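Local coordinates for protein prolyl endopeptidase (Myxococcus xanthus, PDB 2BKL) that probably hydrolyses oligopeptides on the carboxyl side of proline, and less readily of alanine, as a serine endopeptidase of the prolyl oligopeptidase family, at residues Q42-R47 / L642-E646; P606-M610 / A639-L643. One frame throughout, in Å; residues are numbered along the deposited sequence. Where two conformers were deposited one is given.

Contact 1: Q42-R47 / L642-E646; sequences QNAHAR and LLRIE
N43 and R47, one turn apart on the helix, hold the backbone of I645 at both its N-H and its C=O. The amide of I645 gives a nearly straight bond to N43 OD1 at 2.9 Å, while R47 NH2 reaches I645 O, also at 2.9 Å, from above the carbonyl plane. R47 NE donates to the same N43 OD1 at 2.8 Å; the two donors arrive from opposite faces of the amide, so this oxygen is held from both sides. With CG anti to the backbone N (chi1 179°), N43 turns its amide to the strand.

Nearer the start of the strand, A46 CB sits 3.4 Å from L643 O, and H45 CD2 touches L642 CD2 at 3.6 Å. A water bridges Q42 O and Q42 OE1 to L643 N. The helix thus crosses, at 104°, the edge strand of the alpha/beta-hydrolase sheet and supplies partners to its outward-facing amides, by side chain at I645 and by water at L643.

The guanidinium of R47 also lies flat on that of R644, planes 22° apart, with R47 NH1 and R644 NH2 3.6 Å from each other. A leucine in place of R47 would probably leave I645 O without this donor, N43 OD1 held from one face alone and its amide less firmly fixed, and R644 without its stacking partner. The like charges are probably offset through R644, whose extended chain delivers NH1 to E646 OE1 at 2.8 Å and NE to D666 on helix 657-674. At the far end Q42 NE2 is bonded to Q632.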
ATOM      1  N   GLN A  42       0.747 -15.438  23.959  1.00  7.96           N
ATOM      2  CA  GLN A  42       0.569 -15.893  22.581  1.00  6.79           C
ATOM      3  C   GLN A  42       1.826 -15.676  21.750  1.00  6.41           C
ATOM      4  O   GLN A  42       2.265 -16.578  21.062  1.00  6.84           O
ATOM      5  CB  GLN A  42      -0.626 -15.213  21.921  1.00  7.58           C
ATOM      6  CG  GLN A  42      -2.008 -15.683  22.399  1.00  7.84           C
ATOM      7  CD  GLN A  42      -2.417 -17.030  21.886  1.00  7.02           C
ATOM      8  OE1 GLN A  42      -1.714 -17.652  21.104  1.00  8.25           O
ATOM      9  NE2 GLN A  42      -3.581 -17.506  22.350  1.00  7.48           N
ATOM     10  N   ASN A  43       2.414 -14.493  21.831  1.00  6.46           N
ATOM     11  CA  ASN A  43       3.644 -14.220  21.102  1.00  6.92           C
ATOM     12  C   ASN A  43       4.783 -15.159  21.555  1.00  8.44           C
ATOM     13  O   ASN A  43       5.529 -15.691  20.719  1.00  8.66           O
ATOM     14  CB  ASN A  43       4.057 -12.767  21.219  1.00  8.06           C
ATOM     15  CG  ASN A  43       5.344 -12.479  20.496  1.00  7.92           C
ATOM     16  OD1 ASN A  43       5.402 -12.510  19.267  1.00  8.11           O
ATOM     17  ND2 ASN A  43       6.417 -12.284  21.259  1.00  9.51           N
ATOM     18  N   ALA A  44       4.896 -15.386  22.864  1.00 10.60           N
ATOM     19  CA  ALA A  44       5.959 -16.242  23.376  1.00 11.89           C
ATOM     20  C   ALA A  44       5.804 -17.651  22.825  1.00 10.08           C
ATOM     21  O   ALA A  44       6.775 -18.281  22.400  1.00 12.11           O
ATOM     22  CB  ALA A  44       5.960 -16.247  24.909  1.00 12.68           C
ATOM     23  N   HIS A  45       4.564 -18.136  22.787  1.00  9.68           N
ATOM     24  CA  HIS A  45       4.261 -19.442  22.234  1.00 10.49           C
ATOM     25  C   HIS A  45       4.629 -19.516  20.745  1.00  8.49           C
ATOM     26  O   HIS A  45       5.239 -20.466  20.299  1.00 11.66           O
ATOM     27  CB  HIS A  45       2.782 -19.789  22.418  1.00 10.90           C
ATOM     28  CG  HIS A  45       2.381 -21.042  21.719  1.00 13.94           C
ATOM     29  ND1 HIS A  45       2.743 -22.296  22.166  1.00 16.85           N
ATOM     30  CD2 HIS A  45       1.689 -21.231  20.574  1.00 15.65           C
ATOM     31  CE1 HIS A  45       2.261 -23.205  21.333  1.00 16.47           C
ATOM     32  NE2 HIS A  45       1.622 -22.589  20.358  1.00 17.37           N
ATOM     33  N   ALA A  46       4.306 -18.453  20.013  1.00  8.28           N
ATOM     34  CA  ALA A  46       4.608 -18.445  18.598  1.00  9.67           C
ATOM     35  C   ALA A  46       6.125 -18.458  18.377  1.00  8.72           C
ATOM     36  O   ALA A  46       6.604 -19.209  17.543  1.00  9.25           O
ATOM     37  CB  ALA A  46       3.985 -17.243  17.936  1.00 10.05           C
ATOM     38  N   ARG A  47       6.869 -17.661  19.123  1.00 10.60           N
ATOM     39  CA  ARG A  47       8.315 -17.591  18.924  1.00 11.77           C
ATOM     40  C   ARG A  47       8.968 -18.923  19.303  1.00 10.98           C
ATOM     41  O   ARG A  47       9.900 -19.366  18.627  1.00 11.99           O
ATOM     42  CB  ARG A  47       8.964 -16.481  19.758  1.00 12.40           C
ATOM     43  CG  ARG A  47       8.406 -15.071  19.581  1.00 14.36           C
ATOM     44  CD  ARG A  47       8.328 -14.627  18.172  1.00 13.46           C
ATOM     45  NE  ARG A  47       7.862 -13.222  18.063  1.00 12.83           N
ATOM     46  CZ  ARG A  47       8.582 -12.213  17.589  1.00 13.73           C
ATOM     47  NH1 ARG A  47       9.804 -12.412  17.135  1.00 14.28           N
ATOM     48  NH2 ARG A  47       8.054 -11.004  17.505  1.00 11.76           N
ATOM     49  N   LEU A 642      -0.788 -19.699  15.236  1.00  7.42           N
ATOM     50  CA  LEU A 642       0.178 -18.917  15.983  1.00  6.64           C
ATOM     51  C   LEU A 642      -0.068 -17.448  15.805  1.00  6.91           C
ATOM     52  O   LEU A 642      -0.353 -17.023  14.686  1.00  8.18           O
ATOM     53  CB  LEU A 642       1.605 -19.258  15.519  1.00  8.21           C
ATOM     54  CG  LEU A 642       2.019 -20.729  15.589  1.00  9.52           C
ATOM     55  CD1 LEU A 642       3.377 -20.951  14.979  1.00 11.24           C
ATOM     56  CD2 LEU A 642       2.007 -21.237  17.006  1.00  9.17           C
ATOM     57  N   LEU A 643       0.061 -16.671  16.876  1.00  6.15           N
ATOM     58  CA  LEU A 643       0.003 -15.229  16.817  1.00  5.96           C
ATOM     59  C   LEU A 643       1.387 -14.662  17.126  1.00  6.77           C
ATOM     60  O   LEU A 643       1.834 -14.684  18.262  1.00  7.90           O
ATOM     61  CB  LEU A 643      -1.043 -14.692  17.816  1.00  8.18           C
ATOM     62  CG  LEU A 643      -1.141 -13.163  17.923  1.00  8.00           C
ATOM     63  CD1 LEU A 643      -1.616 -12.523  16.636  1.00 10.63           C
ATOM     64  CD2 LEU A 643      -2.071 -12.761  19.072  1.00  9.90           C
ATOM     65  N   ARG A 644       2.061 -14.165  16.103  1.00  6.84           N
ATOM     66  CA  ARG A 644       3.360 -13.530  16.222  1.00  6.53           C
ATOM     67  C   ARG A 644       3.197 -12.008  16.235  1.00  6.45           C
ATOM     68  O   ARG A 644       2.652 -11.458  15.276  1.00  8.65           O
ATOM     69  CB  ARG A 644       4.183 -13.943  15.035  1.00  6.90           C
ATOM     70  CG  ARG A 644       5.634 -13.469  15.041  1.00  7.91           C
ATOM     71  CD  ARG A 644       6.273 -13.609  13.673  1.00  8.21           C
ATOM     72  NE  ARG A 644       7.692 -13.340  13.649  1.00  9.23           N
ATOM     73  CZ  ARG A 644       8.248 -12.135  13.562  1.00  8.36           C
ATOM     74  NH1 ARG A 644       7.537 -11.032  13.505  1.00 10.73           N
ATOM     75  NH2 ARG A 644       9.566 -12.051  13.546  1.00 11.44           N
ATOM     76  N   ILE A 645       3.657 -11.326  17.277  1.00  6.01           N
ATOM     77  CA  ILE A 645       3.468  -9.899  17.387  1.00  6.83           C
ATOM     78  C   ILE A 645       4.801  -9.197  17.218  1.00  8.07           C
ATOM     79  O   ILE A 645       5.708  -9.360  18.040  1.00  9.09           O
ATOM     80  CB  ILE A 645       2.800  -9.530  18.724  1.00  7.74           C
ATOM     81  CG1 ILE A 645       1.480 -10.320  18.934  1.00  8.53           C
ATOM     82  CG2 ILE A 645       2.579  -8.005  18.817  1.00  8.53           C
ATOM     83  CD1 ILE A 645       0.854 -10.125  20.347  1.00  9.27           C
ATOM     84  N   GLU A 646       4.943  -8.430  16.152  1.00  8.09           N
ATOM     85  CA  GLU A 646       6.184  -7.712  15.917  1.00  8.79           C
ATOM     86  C   GLU A 646       6.254  -6.504  16.830  1.00  8.61           C
ATOM     87  O   GLU A 646       5.292  -5.748  16.925  1.00 11.10           O
ATOM     88  CB  GLU A 646       6.227  -7.270  14.459  1.00 10.93           C
ATOM     89  CG  GLU A 646       7.486  -6.541  14.009  1.00 12.95           C
ATOM     90  CD  GLU A 646       8.619  -7.455  13.595  1.00 18.08           C
ATOM     91  OE1 GLU A 646       8.373  -8.424  12.839  1.00 25.52           O
ATOM     92  OE2 GLU A 646       9.782  -7.138  13.954  1.00 25.71           O
TER
HETATM   93  O   HOH W   1       0.480 -17.997  19.410  1.00 10.58           O
HETATM   94  O   HOH W   2       9.503  -8.486  17.026  1.00 21.55           O

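Contact 2: P606-M610 / A639-L643; sequences PALLM and ATALL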
ATOM      1  N   PRO A 606      -6.356 -25.242   7.703  1.00  6.97           N
ATOM      2  CA  PRO A 606      -4.940 -25.089   7.385  1.00  7.11           C
ATOM      3  C   PRO A 606      -4.170 -24.589   8.590  1.00  7.13           C
ATOM      4  O   PRO A 606      -4.724 -23.880   9.436  1.00  8.00           O
ATOM      5  CB  PRO A 606      -4.932 -24.004   6.294  1.00  9.19           C
ATOM      6  CG  PRO A 606      -6.294 -23.876   5.819  1.00 11.35           C
ATOM      7  CD  PRO A 606      -7.206 -24.398   6.854  1.00  7.86           C
ATOM      8  N   ALA A 607      -2.888 -24.894   8.658  1.00  7.56           N
ATOM      9  CA  ALA A 607      -1.996 -24.263   9.639  1.00  6.97           C
ATOM     10  C   ALA A 607      -2.034 -22.745   9.445  1.00  6.34           C
ATOM     11  O   ALA A 607      -2.093 -22.290   8.307  1.00  7.80           O
ATOM     12  CB  ALA A 607      -0.578 -24.798   9.483  1.00  7.69           C
ATOM     13  N   LEU A 608      -1.967 -21.977  10.530  1.00  5.28           N
ATOM     14  CA  LEU A 608      -2.140 -20.545  10.484  1.00  5.47           C
ATOM     15  C   LEU A 608      -1.018 -19.831  11.197  1.00  7.07           C
ATOM     16  O   LEU A 608      -0.731 -20.144  12.359  1.00  6.84           O
ATOM     17  CB  LEU A 608      -3.479 -20.175  11.105  1.00  6.20           C
ATOM     18  CG  LEU A 608      -3.818 -18.713  11.275  1.00  8.32           C
ATOM     19  CD1 LEU A 608      -3.894 -18.032   9.901  1.00  8.25           C
ATOM     20  CD2 LEU A 608      -5.151 -18.540  12.015  1.00  7.97           C
ATOM     21  N   LEU A 609      -0.367 -18.884  10.517  1.00  7.19           N
ATOM     22  CA  LEU A 609       0.572 -17.955  11.132  1.00  6.72           C
ATOM     23  C   LEU A 609       0.022 -16.532  10.965  1.00  6.83           C
ATOM     24  O   LEU A 609      -0.113 -16.039   9.854  1.00  6.82           O
ATOM     25  CB  LEU A 609       1.955 -18.056  10.491  1.00  7.96           C
ATOM     26  CG  LEU A 609       3.036 -17.069  10.940  1.00  8.21           C
ATOM     27  CD1 LEU A 609       3.252 -17.135  12.449  1.00  9.40           C
ATOM     28  CD2 LEU A 609       4.350 -17.280  10.187  1.00  8.99           C
ATOM     29  N   MET A 610      -0.317 -15.898  12.087  1.00  6.27           N
ATOM     30  CA  MET A 610      -0.848 -14.538  12.127  1.00  7.42           C
ATOM     31  C   MET A 610       0.341 -13.630  12.363  1.00  8.06           C
ATOM     32  O   MET A 610       1.005 -13.728  13.415  1.00  8.50           O
ATOM     33  CB  MET A 610      -1.709 -14.387  13.375  1.00 11.27           C
ATOM     34  CG  MET A 610      -3.193 -14.664  13.406  0.50 13.83           C
ATOM     35  SD  MET A 610      -3.987 -15.053  11.944  0.50 15.08           S
ATOM     36  CE  MET A 610      -5.295 -13.809  12.050  1.00 11.55           C
ATOM     37  N   ALA A 639      -4.531 -28.373  13.553  1.00 13.67           N
ATOM     38  CA  ALA A 639      -3.458 -27.613  12.919  1.00 12.09           C
ATOM     39  C   ALA A 639      -3.016 -26.448  13.779  1.00 12.05           C
ATOM     40  O   ALA A 639      -3.818 -25.832  14.498  1.00 13.53           O
ATOM     41  CB  ALA A 639      -3.907 -27.106  11.562  1.00 11.10           C
ATOM     42  N   THR A 640      -1.725 -26.142  13.688  1.00 10.30           N
ATOM     43  CA  THR A 640      -1.132 -25.079  14.469  1.00 10.87           C
ATOM     44  C   THR A 640      -1.764 -23.741  14.105  1.00 10.70           C
ATOM     45  O   THR A 640      -2.155 -23.535  12.955  1.00 10.81           O
ATOM     46  CB  THR A 640       0.372 -25.013  14.257  1.00 15.97           C
ATOM     47  OG1 THR A 640       0.980 -26.303  14.422  1.00 22.03           O
ATOM     48  CG2 THR A 640       0.996 -24.205  15.358  1.00 17.44           C
ATOM     49  N   ALA A 641      -1.889 -22.852  15.082  1.00  9.75           N
ATOM     50  CA  ALA A 641      -2.397 -21.492  14.848  1.00  7.86           C
ATOM     51  C   ALA A 641      -1.622 -20.578  15.786  1.00  8.42           C
ATOM     52  O   ALA A 641      -1.750 -20.713  16.997  1.00  9.56           O
ATOM     53  CB  ALA A 641      -3.891 -21.421  15.104  1.00  7.77           C
ATOM     54  N   LEU A 642      -0.788 -19.699  15.236  1.00  7.42           N
ATOM     55  CA  LEU A 642       0.178 -18.917  15.983  1.00  6.64           C
ATOM     56  C   LEU A 642      -0.068 -17.448  15.805  1.00  6.91           C
ATOM     57  O   LEU A 642      -0.353 -17.023  14.686  1.00  8.18           O
ATOM     58  CB  LEU A 642       1.605 -19.258  15.519  1.00  8.21           C
ATOM     59  CG  LEU A 642       2.019 -20.729  15.589  1.00  9.52           C
ATOM     60  CD1 LEU A 642       3.377 -20.951  14.979  1.00 11.24           C
ATOM     61  CD2 LEU A 642       2.007 -21.237  17.006  1.00  9.17           C
ATOM     62  N   LEU A 643       0.061 -16.671  16.876  1.00  6.15           N
ATOM     63  CA  LEU A 643       0.003 -15.229  16.817  1.00  5.96           C
ATOM     64  C   LEU A 643       1.387 -14.662  17.126  1.00  6.77           C
ATOM     65  O   LEU A 643       1.834 -14.684  18.262  1.00  7.90           O
ATOM     66  CB  LEU A 643      -1.043 -14.692  17.816  1.00  8.18           C
ATOM     67  CG  LEU A 643      -1.141 -13.163  17.923  1.00  8.00           C
ATOM     68  CD1 LEU A 643      -1.616 -12.523  16.636  1.00 10.63           C
ATOM     69  CD2 LEU A 643      -2.071 -12.761  19.072  1.00  9.90           C
TER
HETATM   70  O   HOH W   3      -5.246 -23.846  12.272  1.00 10.87           O
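L609 and L642 lie on one face of the sheet, whereas L608, M610, A641 and L643 are on the other. On the first face L609, with CG anti to its amide nitrogen (chi1 175°), leans its CD1 over to L642 CB at 4.1 Å, the two branched chains crossing at a slant rather than running alongside. On the other face L608 CB stands beside A641 CB at 4.2 Å, and two residues further along L643 swings CD1 against M610 CB at 3.8 Å. M610 was modelled in two conformers, so the path of its side chain is less certain.

These pairings follow from a parallel backbone ladder. L608 N bonds to T640 O at 2.9 Å, L608 O receives L642 N at 2.9 Å, and M610 N meets L642 O at 2.8 Å, nearly along the C=O axis. The segments run within 4° of parallel. Before the ladder begins, A639 CB rests 3.8 Å from A607 N, and a water lies within hydrogen-bonding distance of P606 O and T640 O, though it may not serve both at once.

Outside the pair, helix 657-674 lies over L609 through F670, and helix 622-632 over the L608/M610 face through F627, while helix 33-51 reaches L642 and L643 from the sheet's edge. Strand 607-613, helix 622-632 and strand 641-646 make a beta-alpha-beta crossover, the last parallel unit of the alpha/beta-hydrolase sheet, after which the chain runs on to H651, a residue of the ligand pocket and probably the histidine of the Ser-His-Asp triad.

How the contacts relate
Both contacts use strand 641-646 and share L642 and L643, but they lie along opposite edges of that strand. Contact 2 is the buried one, joining it to strand 607-613 by main-chain bonds and aliphatic pairs within the catalytic domain's sheet. Contact 1 is only partly buried: here an N-terminal helix, some 600 residues away in sequence, lies against the sheet's outermost strand, and a side-chain amide, one guanidinium and a water take the place of a neighbouring strand's bonds. The two meet at R644, whose N probably bonds to M610 O at 2.9 Å while its side chain stacks in contact 1.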